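Local coordinates for protein sorbitol dehydrogenase (Gluconobacter oxydans, PDB 5ITG) that probably oxidises D-sorbitol to L-sorbose with a nicotinamide cofactor, as a Rossmann-fold member of the mannitol dehydrogenase family, at residues V264-F269 with Q282-V287. Numbering follows the deposited sequence.
Sequences VLEDQF and QMVGDV
The carboxylate of Glu266 stands off the face of its strand and meets the backbone of 282-287 where that chain turns beneath the sheet, OE2 accepting a nearly straight hydrogen bond from Val287 N (2.9 Å, 167°) through its anti lone pair. This bond supplements a short parallel pairing in a three-stranded mixed sheet, whose central strand 263-266 also pairs antiparallel with 226-228. Three backbone bonds form the ladder: Leu265 N to Gln282 O, Val284 N to Leu265 O and, just past the strand, Asp267 N to Val284 O (3.0 Å). Glu266 CG lies anti to the carbonyl carbon (chi1 -76°) and the chain then runs extended, carrying OE2 to Val287 while OE1 accepts from Asn225 N. The carboxylate thus ties together the residue that leads into strand 226-228 and the turn that follows strand 282-284; an alanine here would probably leave the Val287 and Asn225 amides without this carboxylate acceptor. On the same face, Val264 CG1 packs on Val284 CG2 (3.8 Å), the two side chains crossing at about a right angle. On the opposite face, Leu265 and the selenomethionine at Met283 lie side by side, Leu265 CD2 being 4.1 Å from Met283 SE.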
loop_
_atom_site.group_PDB
_atom_site.type_symbol
_atom_site.label_atom_id
_atom_site.label_comp_id
_atom_site.label_asym_id
_atom_site.label_seq_id
_atom_site.Cartn_x
_atom_site.Cartn_y
_atom_site.Cartn_z
ATOM N N VAL A 264 -7.690 2.197 -7.627
ATOM C CA VAL A 264 -8.423 1.392 -8.587
ATOM C C VAL A 264 -9.354 0.560 -7.723
ATOM O O VAL A 264 -8.915 -0.122 -6.803
ATOM C CB VAL A 264 -7.468 0.504 -9.395
ATOM C CG1 VAL A 264 -8.258 -0.395 -10.330
ATOM C CG2 VAL A 264 -6.509 1.392 -10.198
ATOM N N LEU A 265 -10.644 0.609 -8.019
ATOM C CA LEU A 265 -11.608 -0.090 -7.183
ATOM C C LEU A 265 -12.647 -0.879 -7.963
ATOM O O LEU A 265 -13.237 -0.367 -8.913
ATOM C CB LEU A 265 -12.290 0.960 -6.302
ATOM C CG LEU A 265 -13.385 0.636 -5.290
ATOM C CD1 LEU A 265 -12.809 -0.170 -4.138
ATOM C CD2 LEU A 265 -13.974 1.955 -4.780
ATOM N N GLU A 266 -12.864 -2.128 -7.568
ATOM C CA GLU A 266 -13.870 -2.950 -8.227
ATOM C C GLU A 266 -15.229 -2.375 -7.831
ATOM O O GLU A 266 -15.478 -2.089 -6.655
ATOM C CB GLU A 266 -13.736 -4.416 -7.797
ATOM C CG GLU A 266 -12.561 -5.121 -8.479
ATOM C CD GLU A 266 -12.334 -6.548 -7.995
ATOM O OE1 GLU A 266 -12.962 -6.969 -6.998
ATOM O OE2 GLU A 266 -11.501 -7.245 -8.613
ATOM N N ASP A 267 -16.095 -2.192 -8.820
ATOM C CA ASP A 267 -17.415 -1.615 -8.588
ATOM C C ASP A 267 -18.406 -2.670 -8.115
ATOM O O ASP A 267 -19.297 -3.077 -8.862
ATOM C CB ASP A 267 -17.932 -0.964 -9.876
ATOM C CG ASP A 267 -18.937 0.145 -9.607
ATOM O OD1 ASP A 267 -19.388 0.287 -8.453
ATOM O OD2 ASP A 267 -19.278 0.877 -10.549
ATOM N N GLN A 268 -18.242 -3.115 -6.873
ATOM C CA GLN A 268 -19.125 -4.119 -6.296
ATOM C C GLN A 268 -19.559 -3.608 -4.929
ATOM O O GLN A 268 -18.917 -3.890 -3.920
ATOM C CB GLN A 268 -18.387 -5.452 -6.138
ATOM C CG GLN A 268 -17.537 -5.840 -7.334
ATOM C CD GLN A 268 -16.690 -7.072 -7.076
ATOM O OE1 GLN A 268 -16.151 -7.248 -5.987
ATOM N NE2 GLN A 268 -16.552 -7.923 -8.086
ATOM N N PHE A 269 -20.643 -2.838 -4.903
ATOM C CA PHE A 269 -21.145 -2.293 -3.653
ATOM C C PHE A 269 -22.535 -2.830 -3.324
ATOM O O PHE A 269 -23.394 -2.948 -4.196
ATOM C CB PHE A 269 -21.118 -0.763 -3.713
ATOM C CG PHE A 269 -19.722 -0.194 -3.645
ATOM C CD1 PHE A 269 -18.849 -0.327 -4.724
ATOM C CD2 PHE A 269 -19.240 0.364 -2.461
ATOM C CE1 PHE A 269 -17.512 0.083 -4.617
ATOM C CE2 PHE A 269 -17.910 0.773 -2.348
ATOM C CZ PHE A 269 -17.047 0.631 -3.427
ATOM N N GLN A 282 -10.530 5.089 -10.155
ATOM C CA GLN A 282 -10.750 4.313 -11.367
ATOM C C GLN A 282 -11.565 3.073 -11.050
ATOM O O GLN A 282 -11.073 2.131 -10.432
ATOM C CB GLN A 282 -9.391 3.953 -11.989
ATOM C CG GLN A 282 -8.617 5.193 -12.475
ATOM C CD GLN A 282 -7.108 4.972 -12.646
ATOM O OE1 GLN A 282 -6.399 4.666 -11.685
ATOM N NE2 GLN A 282 -6.615 5.149 -13.872
HETATM N N MSE A 283 -12.829 3.089 -11.462
HETATM C CA MSE A 283 -13.724 1.970 -11.214
HETATM C C MSE A 283 -13.517 0.903 -12.281
HETATM O O MSE A 283 -13.444 1.214 -13.469
HETATM C CB MSE A 283 -15.176 2.462 -11.215
HETATM C CG MSE A 283 -15.866 2.400 -9.851
HETATM SE SE MSE A 283 -14.991 3.386 -8.430
HETATM C CE MSE A 283 -16.112 4.967 -8.422
ATOM N N VAL A 284 -13.412 -0.354 -11.857
ATOM C CA VAL A 284 -13.191 -1.457 -12.789
ATOM C C VAL A 284 -14.004 -2.688 -12.426
ATOM O O VAL A 284 -14.585 -2.765 -11.351
ATOM C CB VAL A 284 -11.714 -1.895 -12.798
ATOM C CG1 VAL A 284 -10.822 -0.732 -13.199
ATOM C CG2 VAL A 284 -11.323 -2.414 -11.407
ATOM N N GLY A 285 -14.012 -3.660 -13.330
ATOM C CA GLY A 285 -14.717 -4.904 -13.079
ATOM C C GLY A 285 -13.808 -5.897 -12.369
ATOM O O GLY A 285 -14.261 -6.688 -11.536
ATOM N N ASP A 286 -12.516 -5.841 -12.679
ATOM C CA ASP A 286 -11.528 -6.747 -12.082
ATOM C C ASP A 286 -10.231 -5.969 -11.849
ATOM O O ASP A 286 -9.673 -5.389 -12.780
ATOM C CB ASP A 286 -11.264 -7.921 -13.033
ATOM C CG ASP A 286 -10.428 -9.026 -12.397
ATOM O OD1 ASP A 286 -9.542 -8.724 -11.570
ATOM O OD2 ASP A 286 -10.656 -10.209 -12.742
ATOM N N VAL A 287 -9.746 -5.976 -10.611
ATOM C CA VAL A 287 -8.532 -5.250 -10.245
ATOM C C VAL A 287 -7.226 -5.909 -10.702
ATOM O O VAL A 287 -6.176 -5.261 -10.736
ATOM C CB VAL A 287 -8.457 -5.080 -8.693
ATOM C CG1 VAL A 287 -8.019 -6.395 -8.048
ATOM C CG2 VAL A 287 -7.509 -3.962 -8.325
#